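Local coordinates for protein ribulose-bisphosphate carboxylase (Alicyclobacillus acidocaldarius subsp. acidocaldarius, PDB 4NAS) that belongs to the ribulose-bisphosphate carboxylase large-chain family, with an N-terminal domain joined to a TIM-barrel domain that holds a calcium ion, at residues E166-G171 / R209-A214; E111-P116 / L288-R293; Q321-E326 / K330-A335. One frame throughout, in Å; residues are numbered along the deposited sequence.

Interaction 1. Residues E166-G171 / R209-A214; sequences EQAEGG and RRTAYA
Thr-211 sets its branched end against the methyl of Ala-168, and two residues earlier Arg-209 brings its guanidinium to the carbonyl of Gly-171. The two pairings run antiparallel in sequence order: the CA atoms come closest as Ala-168 with Thr-211 and Gly-171 with Arg-209. In the first pair both residues turn their beta carbons toward the other segment. Ala-168 CB sits 3.5 Å from Thr-211 OG1, 3.7 Å from Thr-211 CB and 3.9 Å from Thr-211 CG2, so the methyl meets the whole branched end of the threonine rather than one arm of it. OG1 stands beside the backbone N of its own residue, anti to the carbonyl carbon; its hydrogen-bonding partner is the backbone O of Val-172, directly after the segment 166-171. Ile-203 of helix 189-207 also packs on Ala-168.

The chain of Arg-209 is extended at first and then bent at chi3 (-61°), which brings its NH1 to 2.8 Å from Gly-171 O. The N-H...O angle is 145°. The donor lies in the carbonyl plane on a lone pair, whereas the oxygen is tilted 20° out of the guanidinium plane, near its edge. Arg-209 CD also approaches, 3.4 Å from Gly-171 O. Gly-171 is the last residue of a type I turn that starts at Ala-168.

The contact joins helix 157-168 and the turn after it to the loop between helix 189-207 and strand 214-216 in the TIM-barrel domain. Chemically, the turn is held at two points of different character: a charged donor on Gly-171 O, and a threonine whose OG1, CB and CG2 all pack on the alanine methyl while the same OG1 is hydrogen-bonded to Val-172 O.

Interaction 2. Residues E111-P116 / L288-R293; sequences ERLQMP and LGQLMR
Gln-290 reaches from its helix to the backbone of strand 108-114 at Leu-113, which its side-chain amide meets. The direct hydrogen bond runs from Gln-290 NE2 to Leu-113 O at 2.9 Å, and with an N-H...O angle of 175° it is almost straight. The acceptor oxygen lies within 4° of the amide plane of Gln-290, but the donor is tilted 26° from the carbonyl plane of Leu-113, so the alignment is closer on the amide side than on the carbonyl side. An extended side chain makes this span possible: CG of Gln-290 is anti to the backbone N and the chain continues nearly straight beyond it, bridging backbones whose nearest CA atoms, Leu-113 and Gln-290, are 8.7 Å apart.

A water supplies the second polar link. It accepts from Leu-113 N at 2.9 Å and lies 2.8 Å from Gln-290 OE1, in a geometry that fits donation to that oxygen. NE2 is thus bound directly to Leu-113, and OE1 probably through the water.

Van der Waals contacts between carbons and the amide atoms complete the meeting. Leu-113 CB lies 3.7 Å from Gln-290 OE1, and Met-115, a selenomethionine, brings CG to 4.2 Å from Gln-290 NE2. Leu-113 also packs on Val-98, and Met-115 on Leu-94, both from helix 91-99; Val-13 and Ala-15 of strand 12-22 touch Leu-113 too.

The strand comes from the N-terminal domain and helix 284-295 from the TIM-barrel domain, making this an interdomain contact. Its chemistry is consistent with the modelled amide orientation: NE2 donates to a carbonyl, while OE1 faces a water that is held by a backbone N-H and may donate to it.

Interaction 3. Residues Q321-E326 / K330-A335; sequences QHLRAE and KPVLPA
Pro-331 and Val-332 meet the end of helix 313-324 within a beta-alpha-beta unit of the TIM-barrel domain, where the chain leaves the helix, turns, and enters strand 333-337. Pro-331 comes first: its CA lies 3.3 Å from Leu-323 O in a CA-H...O contact, bent to 123° at the hydrogen, and its ring also touches Val-130 of helix 129-137.

At Val-332 the same oxygen receives a true hydrogen bond. Val-332 N is 2.9 Å from Leu-323 O, with an N-H...O angle of 160°, although the donor is tilted 28° from the carbonyl plane. The carbonyl near the helix end is therefore engaged by two successive residues. The valine side chain then meets leucine: Val-332 CB lies 3.8 Å from Leu-323 CD2, the two side chains crossing obliquely. On the backbone, a water accepts from Arg-324 NE and in turn donates to Val-332 O, each link 2.8 Å long.

Leu-333 begins the strand and turns its beta carbon away from the helix, whereas Pro-334 turns back toward it. The two methyls of Leu-323 consequently serve different neighbours, CD2 packing on Val-332 and CD1 approaching Pro-334 CB at 3.9 Å. Phe-302 of strand 299-303 touches both Leu-323 and Pro-334, continuing this apolar cluster toward the adjacent strand.

Pro-334 also meets the extended Arg-324 at about a right angle: Arg-324 NH2, which donates to the backbone O of Phe-352, lies 3.8 Å from Pro-334 CG.

From the N terminus, the chain first passes strand 108-114, which opens interaction 2; that contact closes only at helix 284-295, after a span of 171 intervening residues. Interaction 1 falls wholly within this span, tying the end of helix 157-168 to the approach to strand 214-216. Interaction 3 follows in series; three residues separate its two segments, at the junction of helix 313-324 and strand 333-337. Interactions 1 and 3 thus lie inside the TIM-barrel domain, their centres 25 Å apart, whereas interaction 2 fastens the N-terminal domain to it. Interactions 2 and 3 adjoin through Arg-293, whose NH2 probably hydrogen-bonds the backbone O atoms of Ala-325 and His-322.

Interaction 1. Residues E166-G171 / R209-A214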
loop_
_atom_site.group_PDB
_atom_site.type_symbol
_atom_site.label_atom_id
_atom_site.label_comp_id
_atom_site.label_asym_id
_atom_site.label_seq_id
_atom_site.Cartn_x
_atom_site.Cartn_y
_atom_site.Cartn_z
ATOM N N GLU B 166 11.376 -30.287 -15.149
ATOM C CA GLU B 166 10.696 -31.231 -14.270
ATOM C C GLU B 166 9.224 -30.895 -14.103
ATOM O O GLU B 166 8.378 -31.765 -14.233
ATOM C CB GLU B 166 11.374 -31.296 -12.901
ATOM C CG GLU B 166 12.739 -31.977 -12.913
ATOM C CD GLU B 166 12.683 -33.422 -13.404
ATOM O OE1 GLU B 166 12.864 -33.656 -14.623
ATOM O OE2 GLU B 166 12.469 -34.326 -12.565
ATOM N N GLN B 167 8.916 -29.633 -13.814
ATOM C CA GLN B 167 7.515 -29.211 -13.730
ATOM C C GLN B 167 6.755 -29.391 -15.049
ATOM O O GLN B 167 5.659 -29.952 -15.064
ATOM C CB GLN B 167 7.393 -27.770 -13.220
ATOM C CG GLN B 167 7.697 -27.635 -11.736
ATOM C CD GLN B 167 8.056 -26.225 -11.353
ATOM O OE1 GLN B 167 7.280 -25.522 -10.677
ATOM N NE2 GLN B 167 9.236 -25.789 -11.776
ATOM N N ALA B 168 7.356 -28.957 -16.152
ATOM C CA ALA B 168 6.695 -29.007 -17.452
ATOM C C ALA B 168 6.487 -30.447 -17.918
ATOM O O ALA B 168 5.542 -30.752 -18.645
ATOM C CB ALA B 168 7.486 -28.210 -18.487
ATOM N N GLU B 169 7.356 -31.344 -17.478
ATOM C CA GLU B 169 7.212 -32.735 -17.873
ATOM C C GLU B 169 5.953 -33.362 -17.276
ATOM O O GLU B 169 5.491 -34.408 -17.735
ATOM C CB GLU B 169 8.496 -33.524 -17.597
ATOM C CG GLU B 169 9.534 -33.235 -18.682
ATOM C CD GLU B 169 10.848 -33.957 -18.509
ATOM O OE1 GLU B 169 11.370 -34.009 -17.372
ATOM O OE2 GLU B 169 11.368 -34.460 -19.529
ATOM N N GLY B 170 5.379 -32.693 -16.278
ATOM C CA GLY B 170 4.100 -33.103 -15.721
ATOM C C GLY B 170 2.884 -32.577 -16.482
ATOM O O GLY B 170 1.752 -32.777 -16.048
ATOM N N GLY B 171 3.116 -31.913 -17.615
ATOM C CA GLY B 171 2.034 -31.416 -18.454
ATOM C C GLY B 171 1.348 -30.129 -18.005
ATOM O O GLY B 171 0.323 -29.726 -18.567
ATOM N N ARG B 209 1.967 -30.308 -25.005
ATOM C CA ARG B 209 1.617 -28.986 -24.510
ATOM C C ARG B 209 2.873 -28.167 -24.271
ATOM O O ARG B 209 3.841 -28.657 -23.694
ATOM C CB ARG B 209 0.821 -29.126 -23.209
ATOM C CG ARG B 209 0.368 -27.809 -22.578
ATOM C CD ARG B 209 -0.591 -28.066 -21.418
ATOM N NE ARG B 209 -1.790 -28.768 -21.868
ATOM C CZ ARG B 209 -2.146 -29.993 -21.475
ATOM N NH1 ARG B 209 -1.418 -30.662 -20.583
ATOM N NH2 ARG B 209 -3.252 -30.544 -21.958
ATOM N N ARG B 210 2.872 -26.918 -24.725
ATOM C CA ARG B 210 3.969 -26.025 -24.385
ATOM C C ARG B 210 3.604 -25.312 -23.092
ATOM O O ARG B 210 2.684 -24.498 -23.060
ATOM C CB ARG B 210 4.235 -25.008 -25.492
ATOM C CG ARG B 210 5.404 -24.093 -25.196
ATOM C CD ARG B 210 5.629 -23.083 -26.319
ATOM N NE ARG B 210 6.739 -22.171 -26.030
ATOM C CZ ARG B 210 6.627 -21.053 -25.318
ATOM N NH1 ARG B 210 7.692 -20.293 -25.110
ATOM N NH2 ARG B 210 5.453 -20.692 -24.812
ATOM N N THR B 211 4.322 -25.650 -22.029
ATOM C CA THR B 211 4.072 -25.122 -20.700
ATOM C C THR B 211 4.529 -23.668 -20.648
ATOM O O THR B 211 5.651 -23.365 -21.016
ATOM C CB THR B 211 4.843 -25.970 -19.669
ATOM O OG1 THR B 211 4.302 -27.298 -19.644
ATOM C CG2 THR B 211 4.774 -25.377 -18.288
ATOM N N ALA B 212 3.647 -22.776 -20.203
ATOM C CA ALA B 212 3.917 -21.334 -20.197
ATOM C C ALA B 212 4.620 -20.872 -18.925
ATOM O O ALA B 212 4.554 -21.525 -17.896
ATOM C CB ALA B 212 2.619 -20.564 -20.381
ATOM N N TYR B 213 5.285 -19.728 -18.993
ATOM C CA TYR B 213 6.059 -19.251 -17.853
ATOM C C TYR B 213 5.544 -17.887 -17.370
ATOM O O TYR B 213 5.434 -16.959 -18.149
ATOM C CB TYR B 213 7.545 -19.221 -18.233
ATOM C CG TYR B 213 8.504 -18.624 -17.209
ATOM C CD1 TYR B 213 8.352 -18.838 -15.845
ATOM C CD2 TYR B 213 9.590 -17.874 -17.631
ATOM C CE1 TYR B 213 9.234 -18.286 -14.933
ATOM C CE2 TYR B 213 10.470 -17.334 -16.747
ATOM C CZ TYR B 213 10.296 -17.534 -15.392
ATOM O OH TYR B 213 11.216 -16.976 -14.531
ATOM N N ALA B 214 5.206 -17.805 -16.079
ATOM C CA ALA B 214 4.888 -16.557 -15.406
ATOM C C ALA B 214 6.105 -16.040 -14.626
ATOM O O ALA B 214 6.532 -16.615 -13.601
ATOM C CB ALA B 214 3.715 -16.740 -14.471
#

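Interaction 2. Residues E111-P116 / L288-R293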
loop_
_atom_site.group_PDB
_atom_site.type_symbol
_atom_site.label_atom_id
_atom_site.label_comp_id
_atom_site.label_asym_id
_atom_site.label_seq_id
_atom_site.Cartn_x
_atom_site.Cartn_y
_atom_site.Cartn_z
ATOM N N GLU B 111 -15.339 -1.793 4.639
ATOM C CA GLU B 111 -16.025 -3.073 4.459
ATOM C C GLU B 111 -16.584 -3.244 3.058
ATOM O O GLU B 111 -16.687 -4.361 2.541
ATOM C CB GLU B 111 -17.213 -3.162 5.427
ATOM C CG GLU B 111 -16.847 -3.217 6.904
ATOM C CD GLU B 111 -16.420 -4.601 7.337
ATOM O OE1 GLU B 111 -17.220 -5.285 8.012
ATOM O OE2 GLU B 111 -15.291 -5.008 6.992
ATOM N N ARG B 112 -16.999 -2.137 2.461
ATOM C CA ARG B 112 -17.667 -2.202 1.171
ATOM C C ARG B 112 -17.472 -0.918 0.373
ATOM O O ARG B 112 -17.470 0.200 0.928
ATOM C CB ARG B 112 -19.163 -2.501 1.341
ATOM C CG ARG B 112 -19.902 -2.689 0.003
ATOM C CD ARG B 112 -21.413 -2.897 0.163
ATOM N NE ARG B 112 -22.016 -3.282 -1.115
ATOM C CZ ARG B 112 -23.314 -3.482 -1.308
ATOM N NH1 ARG B 112 -24.164 -3.314 -0.310
ATOM N NH2 ARG B 112 -23.765 -3.838 -2.506
ATOM N N LEU B 113 -17.275 -1.095 -0.931
ATOM C CA LEU B 113 -17.269 0.022 -1.870
ATOM C C LEU B 113 -18.282 -0.232 -2.964
ATOM O O LEU B 113 -18.161 -1.187 -3.743
ATOM C CB LEU B 113 -15.892 0.199 -2.497
ATOM C CG LEU B 113 -14.807 0.784 -1.600
ATOM C CD1 LEU B 113 -13.471 0.748 -2.361
ATOM C CD2 LEU B 113 -15.117 2.210 -1.130
ATOM N N GLN B 114 -19.306 0.598 -3.029
ATOM C CA GLN B 114 -20.232 0.472 -4.149
ATOM C C GLN B 114 -19.868 1.516 -5.193
ATOM O O GLN B 114 -19.956 2.721 -4.945
ATOM C CB GLN B 114 -21.681 0.613 -3.685
ATOM C CG GLN B 114 -22.114 -0.536 -2.771
ATOM C CD GLN B 114 -23.485 -0.328 -2.156
ATOM O OE1 GLN B 114 -24.501 -0.394 -2.848
ATOM N NE2 GLN B 114 -23.521 -0.086 -0.847
HETATM N N MSE B 115 -19.464 1.051 -6.365
HETATM C CA MSE B 115 -18.897 1.954 -7.362
HETATM C C MSE B 115 -19.782 2.197 -8.572
HETATM O O MSE B 115 -20.293 1.256 -9.179
HETATM C CB MSE B 115 -17.517 1.468 -7.758
HETATM C CG MSE B 115 -16.613 1.511 -6.557
HETATM SE SE MSE B 115 -14.816 1.222 -7.056
HETATM C CE MSE B 115 -14.822 1.884 -8.877
ATOM N N PRO B 116 -19.991 3.478 -8.900
ATOM C CA PRO B 116 -20.880 3.822 -10.003
ATOM C C PRO B 116 -20.216 3.424 -11.307
ATOM O O PRO B 116 -18.981 3.351 -11.377
ATOM C CB PRO B 116 -20.991 5.347 -9.917
ATOM C CG PRO B 116 -20.333 5.733 -8.638
ATOM C CD PRO B 116 -19.352 4.667 -8.317
ATOM N N LEU B 288 -8.156 -8.000 -2.578
ATOM C CA LEU B 288 -7.785 -9.090 -3.487
ATOM C C LEU B 288 -8.806 -9.352 -4.572
ATOM O O LEU B 288 -8.576 -10.177 -5.455
ATOM C CB LEU B 288 -7.551 -10.384 -2.686
ATOM C CG LEU B 288 -6.436 -10.253 -1.658
ATOM C CD1 LEU B 288 -6.315 -11.512 -0.804
ATOM C CD2 LEU B 288 -5.112 -9.953 -2.359
ATOM N N GLY B 289 -9.940 -8.658 -4.544
ATOM C CA GLY B 289 -10.978 -9.006 -5.495
ATOM C C GLY B 289 -11.387 -7.854 -6.384
ATOM O O GLY B 289 -11.026 -7.779 -7.568
ATOM N N GLN B 290 -12.144 -6.951 -5.784
ATOM C CA GLN B 290 -12.653 -5.767 -6.458
ATOM C C GLN B 290 -11.545 -4.933 -7.089
ATOM O O GLN B 290 -11.588 -4.631 -8.277
ATOM C CB GLN B 290 -13.432 -4.921 -5.448
ATOM C CG GLN B 290 -14.213 -3.744 -6.056
ATOM C CD GLN B 290 -15.175 -3.132 -5.045
ATOM O OE1 GLN B 290 -14.909 -3.130 -3.846
ATOM N NE2 GLN B 290 -16.291 -2.595 -5.529
ATOM N N LEU B 291 -10.575 -4.535 -6.290
ATOM C CA LEU B 291 -9.472 -3.694 -6.753
ATOM C C LEU B 291 -8.564 -4.387 -7.785
ATOM O O LEU B 291 -8.068 -3.747 -8.722
ATOM C CB LEU B 291 -8.622 -3.267 -5.558
ATOM C CG LEU B 291 -9.347 -2.361 -4.555
ATOM C CD1 LEU B 291 -8.365 -1.769 -3.560
ATOM C CD2 LEU B 291 -10.075 -1.280 -5.285
HETATM N N MSE B 292 -8.334 -5.684 -7.590
HETATM C CA MSE B 292 -7.529 -6.471 -8.527
HETATM C C MSE B 292 -8.127 -6.527 -9.928
HETATM O O MSE B 292 -7.415 -6.370 -10.918
HETATM C CB MSE B 292 -7.356 -7.901 -8.010
HETATM C CG MSE B 292 -6.482 -8.025 -6.800
HETATM SE SE MSE B 292 -4.705 -7.348 -7.157
HETATM C CE MSE B 292 -3.891 -7.984 -5.533
ATOM N N ARG B 293 -9.434 -6.777 -10.016
ATOM C CA ARG B 293 -10.102 -6.812 -11.319
ATOM C C ARG B 293 -10.029 -5.427 -11.991
ATOM O O ARG B 293 -9.763 -5.301 -13.196
ATOM C CB ARG B 293 -11.556 -7.307 -11.180
ATOM C CG ARG B 293 -12.334 -7.362 -12.484
ATOM C CD ARG B 293 -13.703 -8.007 -12.241
ATOM N NE ARG B 293 -14.405 -8.297 -13.486
ATOM C CZ ARG B 293 -15.648 -8.764 -13.547
ATOM N NH1 ARG B 293 -16.216 -8.993 -14.727
ATOM N NH2 ARG B 293 -16.330 -8.968 -12.429
HETATM O O HOH W 1 -17.027 -3.794 -2.085
#

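Interaction 3. Residues Q321-E326 / K330-A335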
loop_
_atom_site.group_PDB
_atom_site.type_symbol
_atom_site.label_atom_id
_atom_site.label_comp_id
_atom_site.label_asym_id
_atom_site.label_seq_id
_atom_site.Cartn_x
_atom_site.Cartn_y
_atom_site.Cartn_z
ATOM N N GLN B 321 -17.227 -13.295 -6.260
ATOM C CA GLN B 321 -18.237 -12.517 -6.944
ATOM C C GLN B 321 -17.618 -11.229 -7.546
ATOM O O GLN B 321 -18.038 -10.770 -8.608
ATOM C CB GLN B 321 -19.396 -12.206 -5.994
ATOM C CG GLN B 321 -20.618 -11.625 -6.681
ATOM C CD GLN B 321 -21.254 -12.586 -7.682
ATOM O OE1 GLN B 321 -21.002 -13.797 -7.658
ATOM N NE2 GLN B 321 -22.082 -12.048 -8.568
ATOM N N HIS B 322 -16.614 -10.659 -6.887
ATOM C CA HIS B 322 -15.945 -9.488 -7.473
ATOM C C HIS B 322 -15.234 -9.862 -8.772
ATOM O O HIS B 322 -15.277 -9.129 -9.760
ATOM C CB HIS B 322 -14.935 -8.857 -6.513
ATOM C CG HIS B 322 -15.549 -8.031 -5.430
ATOM N ND1 HIS B 322 -16.486 -7.049 -5.675
ATOM C CD2 HIS B 322 -15.328 -8.015 -4.096
ATOM C CE1 HIS B 322 -16.841 -6.489 -4.533
ATOM N NE2 HIS B 322 -16.142 -7.051 -3.561
ATOM N N LEU B 323 -14.574 -11.008 -8.760
ATOM C CA LEU B 323 -13.845 -11.474 -9.926
ATOM C C LEU B 323 -14.762 -11.857 -11.078
ATOM O O LEU B 323 -14.352 -11.755 -12.228
ATOM C CB LEU B 323 -12.959 -12.682 -9.556
ATOM C CG LEU B 323 -11.925 -12.510 -8.444
ATOM C CD1 LEU B 323 -11.145 -13.809 -8.246
ATOM C CD2 LEU B 323 -10.951 -11.382 -8.784
ATOM N N ARG B 324 -15.992 -12.290 -10.783
ATOM C CA ARG B 324 -16.865 -12.882 -11.798
ATOM C C ARG B 324 -18.096 -12.078 -12.194
ATOM O O ARG B 324 -18.671 -12.325 -13.247
ATOM C CB ARG B 324 -17.337 -14.251 -11.355
ATOM C CG ARG B 324 -16.201 -15.246 -11.239
ATOM C CD ARG B 324 -16.733 -16.649 -11.055
ATOM N NE ARG B 324 -15.669 -17.607 -11.262
ATOM C CZ ARG B 324 -15.787 -18.904 -11.022
ATOM N NH1 ARG B 324 -16.940 -19.393 -10.574
ATOM N NH2 ARG B 324 -14.754 -19.703 -11.243
ATOM N N ALA B 325 -18.495 -11.131 -11.352
ATOM C CA ALA B 325 -19.733 -10.367 -11.575
ATOM C C ALA B 325 -19.806 -9.711 -12.952
ATOM O O ALA B 325 -18.826 -9.165 -13.460
ATOM C CB ALA B 325 -19.927 -9.321 -10.494
ATOM N N GLU B 326 -20.987 -9.770 -13.542
ATOM C CA GLU B 326 -21.221 -9.189 -14.845
ATOM C C GLU B 326 -21.027 -7.693 -14.776
ATOM O O GLU B 326 -21.578 -7.014 -13.905
ATOM C CB GLU B 326 -22.638 -9.525 -15.311
ATOM C CG GLU B 326 -22.935 -11.015 -15.258
ATOM C CD GLU B 326 -22.153 -11.799 -16.299
ATOM O OE1 GLU B 326 -22.268 -11.466 -17.501
ATOM O OE2 GLU B 326 -21.422 -12.742 -15.915
ATOM N N LYS B 330 -13.804 -7.590 -18.208
ATOM C CA LYS B 330 -13.706 -9.042 -18.289
ATOM C C LYS B 330 -13.580 -9.666 -16.895
ATOM O O LYS B 330 -13.018 -9.057 -15.975
ATOM C CB LYS B 330 -12.470 -9.451 -19.120
ATOM C CG LYS B 330 -12.463 -8.983 -20.593
ATOM C CD LYS B 330 -11.110 -9.309 -21.212
ATOM C CE LYS B 330 -11.133 -9.302 -22.729
ATOM N NZ LYS B 330 -11.335 -7.943 -23.236
ATOM N N PRO B 331 -14.081 -10.901 -16.742
ATOM C CA PRO B 331 -13.948 -11.669 -15.494
ATOM C C PRO B 331 -12.537 -12.222 -15.312
ATOM O O PRO B 331 -11.778 -12.390 -16.273
ATOM C CB PRO B 331 -14.952 -12.810 -15.688
ATOM C CG PRO B 331 -14.960 -13.017 -17.148
ATOM C CD PRO B 331 -14.842 -11.654 -17.761
ATOM N N VAL B 332 -12.196 -12.504 -14.067
ATOM C CA VAL B 332 -10.842 -12.873 -13.689
ATOM C C VAL B 332 -10.846 -14.335 -13.260
ATOM O O VAL B 332 -11.815 -14.793 -12.669
ATOM C CB VAL B 332 -10.359 -12.014 -12.510
ATOM C CG1 VAL B 332 -8.930 -12.404 -12.084
ATOM C CG2 VAL B 332 -10.452 -10.538 -12.873
ATOM N N LEU B 333 -9.767 -15.056 -13.559
ATOM C CA LEU B 333 -9.616 -16.441 -13.118
ATOM C C LEU B 333 -9.139 -16.479 -11.676
ATOM O O LEU B 333 -8.125 -15.883 -11.350
ATOM C CB LEU B 333 -8.587 -17.179 -13.999
ATOM C CG LEU B 333 -9.015 -17.779 -15.335
ATOM C CD1 LEU B 333 -7.773 -18.061 -16.195
ATOM C CD2 LEU B 333 -9.799 -19.071 -15.099
ATOM N N PRO B 334 -9.878 -17.162 -10.802
ATOM C CA PRO B 334 -9.406 -17.339 -9.424
ATOM C C PRO B 334 -8.369 -18.453 -9.298
ATOM O O PRO B 334 -8.508 -19.554 -9.890
ATOM C CB PRO B 334 -10.681 -17.704 -8.657
ATOM C CG PRO B 334 -11.588 -18.288 -9.692
ATOM C CD PRO B 334 -11.261 -17.628 -10.995
ATOM N N ALA B 335 -7.322 -18.165 -8.538
ATOM C CA ALA B 335 -6.266 -19.142 -8.291
ATOM C C ALA B 335 -6.058 -19.302 -6.775
ATOM O O ALA B 335 -5.099 -18.763 -6.207
ATOM C CB ALA B 335 -4.990 -18.696 -8.966
HETATM O O HOH W 2 -13.699 -16.855 -13.166
#